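Local atomic coordinates of triggering receptor expressed on myeloid cells 1 (Mus musculus, PDB entry 1U9K), a protein that acts as a cell-surface receptor on myeloid cells that amplifies inflammatory responses, multimerizing upon ligand activation and signalling through the adapter TYROBP/DAP12. Residues A29-W35 and V48-F54; G63-L67 and V78-Q84. One frame throughout, in Å; residues are numbered along the deposited sequence.

Interaction 1 of 2, residues A29-W35 and V48-F54; sequences ANSQKAW and VVTQRPF
The ring of F54 lies against the side chain of Q32 where the C-C' hairpin of this extracellular V-type immunoglobulin domain opens into its CDR1-like and CDR2-like loops. Q32 CB stands 3.8 Å from the F54 ring centroid and 20° off the ring normal, a CH-pi contact over one face; R52 CG lies over the opposite face. Q32 CG points away from its backbone N (chi1 -164°) and the chain stays extended beyond it, which carries NE2 past the ring to T50 O at 2.8 Å. That bond is nearly straight (175° at the hydrogen), with the acceptor in the plane of the Q32 amide. T50 in turn grips K33 twice: T50 OG1 accepts from K33 N at 3.1 Å, and T50 N donates to K33 O at 3.0 Å. Further into the hairpin the fit is close and apolar, A34 beside V49 and, on the other face, W35 CB 3.7 Å from V48 CG1. Cutting F54 back to an alanine is likely to open a gap between Q32 and R52 and leave the Q32 amide less firmly directed at T50 O. Beyond the F54 ring, at the loop end, packing is looser: N30 is exposed, and a water donates to N30 OD1 at 2.9 Å and accepts from F54 N at 3.0 Å.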
loop_
_atom_site.group_PDB
_atom_site.type_symbol
_atom_site.label_atom_id
_atom_site.label_comp_id
_atom_site.label_asym_id
_atom_site.label_seq_id
_atom_site.Cartn_x
_atom_site.Cartn_y
_atom_site.Cartn_z
ATOM N N ALA A 29 13.152 -1.633 -8.982
ATOM C CA ALA A 29 13.176 -3.108 -8.918
ATOM C C ALA A 29 13.749 -3.575 -7.557
ATOM O O ALA A 29 13.143 -4.417 -6.889
ATOM C CB ALA A 29 13.957 -3.716 -10.031
ATOM N N ASN A 30 14.845 -2.952 -7.148
ATOM C CA ASN A 30 15.560 -3.337 -5.930
ATOM C C ASN A 30 15.276 -2.361 -4.759
ATOM O O ASN A 30 16.166 -2.018 -3.956
ATOM C CB ASN A 30 17.061 -3.460 -6.221
ATOM C CG ASN A 30 17.793 -4.302 -5.165
ATOM O OD1 ASN A 30 17.133 -4.992 -4.390
ATOM N ND2 ASN A 30 19.132 -4.226 -5.110
ATOM N N SER A 31 14.072 -1.852 -4.707
ATOM C CA SER A 31 13.660 -0.990 -3.618
ATOM C C SER A 31 12.567 -1.684 -2.829
ATOM O O SER A 31 11.749 -2.471 -3.365
ATOM C CB SER A 31 13.130 0.373 -4.134
ATOM O OG SER A 31 14.124 1.069 -4.832
ATOM N N GLN A 32 12.530 -1.353 -1.554
ATOM C CA GLN A 32 11.436 -1.728 -0.705
ATOM C C GLN A 32 10.161 -0.905 -1.046
ATOM O O GLN A 32 10.223 0.292 -1.438
ATOM C CB GLN A 32 11.842 -1.513 0.764
ATOM C CG GLN A 32 10.956 -2.201 1.742
ATOM C CD GLN A 32 11.574 -2.230 3.140
ATOM O OE1 GLN A 32 12.248 -1.284 3.535
ATOM N NE2 GLN A 32 11.356 -3.313 3.871
ATOM N N LYS A 33 9.023 -1.554 -0.860
ATOM C CA LYS A 33 7.724 -0.922 -1.014
ATOM C C LYS A 33 6.901 -1.075 0.241
ATOM O O LYS A 33 7.127 -1.957 1.059
ATOM C CB LYS A 33 6.970 -1.438 -2.236
ATOM C CG LYS A 33 7.723 -1.177 -3.560
ATOM C CD LYS A 33 8.393 -2.399 -4.062
ATOM C CE LYS A 33 9.190 -2.158 -5.355
ATOM N NZ LYS A 33 10.151 -3.210 -5.561
ATOM N N ALA A 34 5.943 -0.165 0.410
ATOM C CA ALA A 34 5.153 -0.139 1.601
ATOM C C ALA A 34 3.765 0.394 1.335
ATOM O O ALA A 34 3.520 1.178 0.403
ATOM C CB ALA A 34 5.798 0.663 2.648
ATOM N N TRP A 35 2.863 -0.015 2.211
ATOM C CA TRP A 35 1.525 0.559 2.334
ATOM C C TRP A 35 1.473 1.392 3.606
ATOM O O TRP A 35 1.884 0.921 4.641
ATOM C CB TRP A 35 0.527 -0.568 2.449
ATOM C CG TRP A 35 -0.969 -0.201 2.540
ATOM C CD1 TRP A 35 -1.808 -0.595 3.526
ATOM C CD2 TRP A 35 -1.782 0.463 1.559
ATOM N NE1 TRP A 35 -3.083 -0.196 3.254
ATOM C CE2 TRP A 35 -3.103 0.434 2.033
ATOM C CE3 TRP A 35 -1.537 1.039 0.294
ATOM C CZ2 TRP A 35 -4.150 0.981 1.339
ATOM C CZ3 TRP A 35 -2.583 1.588 -0.403
ATOM C CH2 TRP A 35 -3.877 1.565 0.120
ATOM N N VAL A 48 2.702 -2.180 6.335
ATOM C CA VAL A 48 3.239 -3.438 5.834
ATOM C C VAL A 48 4.273 -3.071 4.793
ATOM O O VAL A 48 4.090 -2.123 4.072
ATOM C CB VAL A 48 2.110 -4.374 5.305
ATOM C CG1 VAL A 48 1.289 -3.729 4.202
ATOM C CG2 VAL A 48 2.690 -5.759 4.866
ATOM N N VAL A 49 5.355 -3.816 4.782
ATOM C CA VAL A 49 6.466 -3.588 3.868
ATOM C C VAL A 49 6.882 -4.858 3.177
ATOM O O VAL A 49 6.643 -5.930 3.701
ATOM C CB VAL A 49 7.693 -3.019 4.604
ATOM C CG1 VAL A 49 7.372 -1.658 5.201
ATOM C CG2 VAL A 49 8.164 -3.985 5.680
ATOM N N THR A 50 7.467 -4.748 1.984
ATOM C CA THR A 50 8.062 -5.906 1.358
ATOM C C THR A 50 9.358 -6.264 2.026
ATOM O O THR A 50 9.917 -5.488 2.818
ATOM C CB THR A 50 8.287 -5.711 -0.148
ATOM O OG1 THR A 50 9.147 -4.588 -0.385
ATOM C CG2 THR A 50 7.019 -5.375 -0.863
ATOM N N GLN A 51 9.822 -7.488 1.768
ATOM C CA GLN A 51 11.068 -7.960 2.392
ATOM C C GLN A 51 12.119 -8.316 1.358
ATOM O O GLN A 51 11.816 -8.503 0.173
ATOM C CB GLN A 51 10.815 -9.132 3.333
ATOM C CG GLN A 51 10.159 -8.736 4.701
ATOM C CD GLN A 51 10.971 -7.723 5.565
ATOM O OE1 GLN A 51 12.211 -7.755 5.621
ATOM N NE2 GLN A 51 10.254 -6.870 6.269
ATOM N N ARG A 52 13.365 -8.380 1.829
ATOM C CA ARG A 52 14.507 -8.704 1.008
ATOM C C ARG A 52 14.427 -10.169 0.576
ATOM O O ARG A 52 13.921 -10.989 1.343
ATOM C CB ARG A 52 15.831 -8.452 1.770
ATOM C CG ARG A 52 16.442 -7.061 1.438
ATOM C CD ARG A 52 17.713 -6.675 2.220
ATOM N NE ARG A 52 17.951 -5.224 2.151
ATOM C CZ ARG A 52 17.458 -4.301 3.008
ATOM N NH1 ARG A 52 16.671 -4.641 4.043
ATOM N NH2 ARG A 52 17.733 -3.008 2.824
ATOM N N PRO A 53 14.941 -10.527 -0.618
ATOM C CA PRO A 53 15.528 -9.608 -1.614
ATOM C C PRO A 53 14.434 -8.862 -2.338
ATOM O O PRO A 53 13.410 -9.464 -2.719
ATOM C CB PRO A 53 16.225 -10.544 -2.607
ATOM C CG PRO A 53 16.185 -11.847 -2.016
ATOM C CD PRO A 53 15.023 -11.928 -1.062
ATOM N N PHE A 54 14.621 -7.549 -2.488
ATOM C CA PHE A 54 13.525 -6.694 -2.890
ATOM C C PHE A 54 13.136 -6.879 -4.340
ATOM O O PHE A 54 12.018 -6.473 -4.717
ATOM C CB PHE A 54 13.885 -5.251 -2.658
ATOM C CG PHE A 54 13.996 -4.886 -1.214
ATOM C CD1 PHE A 54 13.007 -5.283 -0.328
ATOM C CD2 PHE A 54 15.054 -4.109 -0.745
ATOM C CE1 PHE A 54 13.094 -4.981 1.014
ATOM C CE2 PHE A 54 15.128 -3.789 0.551
ATOM C CZ PHE A 54 14.151 -4.254 1.468
HETATM O O HOH W 1 17.376 -6.527 -1.949
#

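Interaction 2 of 2, residues G63-L67 and V78-Q84; sequences GKFTL and VQMTDLQ
K64 reaches along the turn after M80, its aliphatic chain running past T81 O, which CD approaches to 3.3 Å. Two torsions set this course: CG sits between the backbone N and the carbonyl carbon (chi1 77°), and a bend at chi3 (59°) turns the last carbons so that NZ meets D82 O at 3.2 Å. The ammonium stands above the D82 carbonyl plane, not on a lone pair, and Q84 NE2 donates to the same oxygen from the opposite face, giving D82 O two donors. The stronger polar partner of K64 NZ is D87, with which it forms a salt bridge, so the main-chain oxygen is a secondary hold.

On the face carrying F65, L67, V78 and M80, side chains run in pairs pointing the same way. F65 and M80 both carry CG anti to the carbonyl carbon, which brings M80 CG to 3.6 Å from F65 CD2. M80 then bends at chi3, so that CE also touches the ring, 3.7 Å from F65 CE2. The sulfur takes part in an oblique Met-aromatic contact, 4.9 Å from the F65 ring centroid and 66° off the normal. L67 CD1 and V78 CG2 are tighter than usual for two carbons, at 3.2 Å.

The other face, with T66 and Q79, is looser; the T66 hydroxyl turns instead to H61. Backbone bonds between T66 and Q79 in both directions, and from T81 N to K64 O, set the antiparallel pairing. This is the D-E hairpin of an immunoglobulin V domain, and the K64-D87 salt bridge corresponds to the basic-acidic bridge, commonly arginine to aspartate, that closes the bottom of V-set domains.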
loop_
_atom_site.group_PDB
_atom_site.type_symbol
_atom_site.label_atom_id
_atom_site.label_comp_id
_atom_site.label_asym_id
_atom_site.label_seq_id
_atom_site.Cartn_x
_atom_site.Cartn_y
_atom_site.Cartn_z
ATOM N N GLY A 63 -1.283 -8.861 9.801
ATOM C CA GLY A 63 -2.637 -8.639 10.307
ATOM C C GLY A 63 -3.645 -8.776 9.165
ATOM O O GLY A 63 -3.650 -9.789 8.476
ATOM N N LYS A 64 -4.473 -7.758 8.943
ATOM C CA LYS A 64 -5.440 -7.783 7.825
ATOM C C LYS A 64 -4.861 -7.297 6.510
ATOM O O LYS A 64 -5.609 -7.122 5.518
ATOM C CB LYS A 64 -6.654 -6.919 8.144
ATOM C CG LYS A 64 -6.452 -5.437 8.014
ATOM C CD LYS A 64 -7.759 -4.608 8.205
ATOM C CE LYS A 64 -8.450 -4.820 9.594
ATOM N NZ LYS A 64 -9.787 -4.104 9.634
ATOM N N PHE A 65 -3.572 -6.995 6.509
ATOM C CA PHE A 65 -2.928 -6.447 5.316
ATOM C C PHE A 65 -2.180 -7.576 4.578
ATOM O O PHE A 65 -1.569 -8.435 5.208
ATOM C CB PHE A 65 -1.942 -5.344 5.682
ATOM C CG PHE A 65 -2.553 -4.237 6.452
ATOM C CD1 PHE A 65 -2.587 -4.267 7.810
ATOM C CD2 PHE A 65 -3.089 -3.149 5.802
ATOM C CE1 PHE A 65 -3.175 -3.264 8.527
ATOM C CE2 PHE A 65 -3.667 -2.143 6.523
ATOM C CZ PHE A 65 -3.730 -2.221 7.891
ATOM N N THR A 66 -2.269 -7.548 3.255
ATOM C CA THR A 66 -1.477 -8.395 2.408
ATOM C C THR A 66 -0.886 -7.509 1.325
ATOM O O THR A 66 -1.564 -6.699 0.726
ATOM C CB THR A 66 -2.362 -9.494 1.777
ATOM O OG1 THR A 66 -2.805 -10.369 2.811
ATOM C CG2 THR A 66 -1.545 -10.391 0.835
ATOM N N LEU A 67 0.419 -7.635 1.098
ATOM C CA LEU A 67 1.086 -6.961 0.013
ATOM C C LEU A 67 1.610 -7.975 -0.917
ATOM O O LEU A 67 2.388 -8.870 -0.521
ATOM C CB LEU A 67 2.238 -6.207 0.603
ATOM C CG LEU A 67 2.827 -4.973 0.033
ATOM C CD1 LEU A 67 1.745 -3.978 -0.254
ATOM C CD2 LEU A 67 3.830 -4.441 1.114
ATOM N N VAL A 78 -2.187 -4.385 -2.899
ATOM C CA VAL A 78 -2.472 -4.369 -1.483
ATOM C C VAL A 78 -3.884 -4.865 -1.245
ATOM O O VAL A 78 -4.778 -4.556 -2.015
ATOM C CB VAL A 78 -2.330 -2.938 -0.951
ATOM C CG1 VAL A 78 -2.673 -2.915 0.532
ATOM C CG2 VAL A 78 -0.911 -2.403 -1.258
ATOM N N GLN A 79 -4.085 -5.706 -0.228
ATOM C CA GLN A 79 -5.425 -6.107 0.159
ATOM C C GLN A 79 -5.547 -5.860 1.637
ATOM O O GLN A 79 -4.606 -6.180 2.389
ATOM C CB GLN A 79 -5.680 -7.559 -0.129
ATOM C CG GLN A 79 -5.880 -7.874 -1.583
ATOM C CD GLN A 79 -5.991 -9.364 -1.794
ATOM O OE1 GLN A 79 -5.061 -9.996 -2.305
ATOM N NE2 GLN A 79 -7.092 -9.941 -1.335
ATOM N N MET A 80 -6.678 -5.303 2.065
ATOM C CA MET A 80 -7.048 -5.186 3.489
ATOM C C MET A 80 -8.349 -5.916 3.619
ATOM O O MET A 80 -9.288 -5.576 2.938
ATOM C CB MET A 80 -7.285 -3.722 3.888
ATOM C CG MET A 80 -6.061 -2.883 3.786
ATOM S SD MET A 80 -6.366 -1.122 4.088
ATOM C CE MET A 80 -7.066 -1.098 5.644
ATOM N N THR A 81 -8.404 -6.928 4.467
ATOM C CA THR A 81 -9.545 -7.778 4.581
ATOM C C THR A 81 -10.370 -7.346 5.767
ATOM O O THR A 81 -9.901 -6.641 6.644
ATOM C CB THR A 81 -9.140 -9.214 4.762
ATOM O OG1 THR A 81 -8.154 -9.308 5.821
ATOM C CG2 THR A 81 -8.437 -9.731 3.499
ATOM N N ASP A 82 -11.627 -7.743 5.733
ATOM C CA ASP A 82 -12.555 -7.548 6.838
ATOM C C ASP A 82 -12.541 -6.081 7.251
ATOM O O ASP A 82 -12.281 -5.744 8.391
ATOM C CB ASP A 82 -12.196 -8.436 8.026
ATOM C CG ASP A 82 -13.357 -8.574 9.001
ATOM O OD1 ASP A 82 -14.541 -8.360 8.569
ATOM O OD2 ASP A 82 -13.191 -8.848 10.222
ATOM N N LEU A 83 -12.789 -5.198 6.292
ATOM C CA LEU A 83 -12.768 -3.768 6.566
ATOM C C LEU A 83 -13.734 -3.364 7.652
ATOM O O LEU A 83 -14.839 -3.863 7.744
ATOM C CB LEU A 83 -13.126 -2.973 5.304
ATOM C CG LEU A 83 -12.092 -2.998 4.197
ATOM C CD1 LEU A 83 -12.709 -2.464 2.899
ATOM C CD2 LEU A 83 -10.885 -2.253 4.608
ATOM N N GLN A 84 -13.302 -2.434 8.482
ATOM C CA GLN A 84 -14.144 -1.841 9.494
ATOM C C GLN A 84 -14.338 -0.375 9.208
ATOM O O GLN A 84 -13.514 0.240 8.539
ATOM C CB GLN A 84 -13.484 -2.007 10.872
ATOM C CG GLN A 84 -13.178 -3.464 11.261
ATOM C CD GLN A 84 -14.434 -4.322 11.349
ATOM O OE1 GLN A 84 -15.431 -3.880 11.879
ATOM N NE2 GLN A 84 -14.394 -5.540 10.799
#

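In the fold
The centres of interactions 1 and 2 lie about 17 Å apart, one in each sheet of the immunoglobulin sandwich, yet their inward side chains meet in the core. W35 of interaction 1 bridges the gap: its CD2 lies 3.6 Å from V78 CG1, its CD1 3.7 Å from F65 CD2, and its NE1 approaches M80 SD to 3.5 Å. W35 also packs on C93 of the C21-C93 disulfide, the central pin of this fold. A second junction joins V49 and L67, with V49 C 3.7 Å from L67 CD2. The side chain of S31 is about 4 Å from one bound zinc ion, that of Q84 about 8 Å from another, held by E13 and T114.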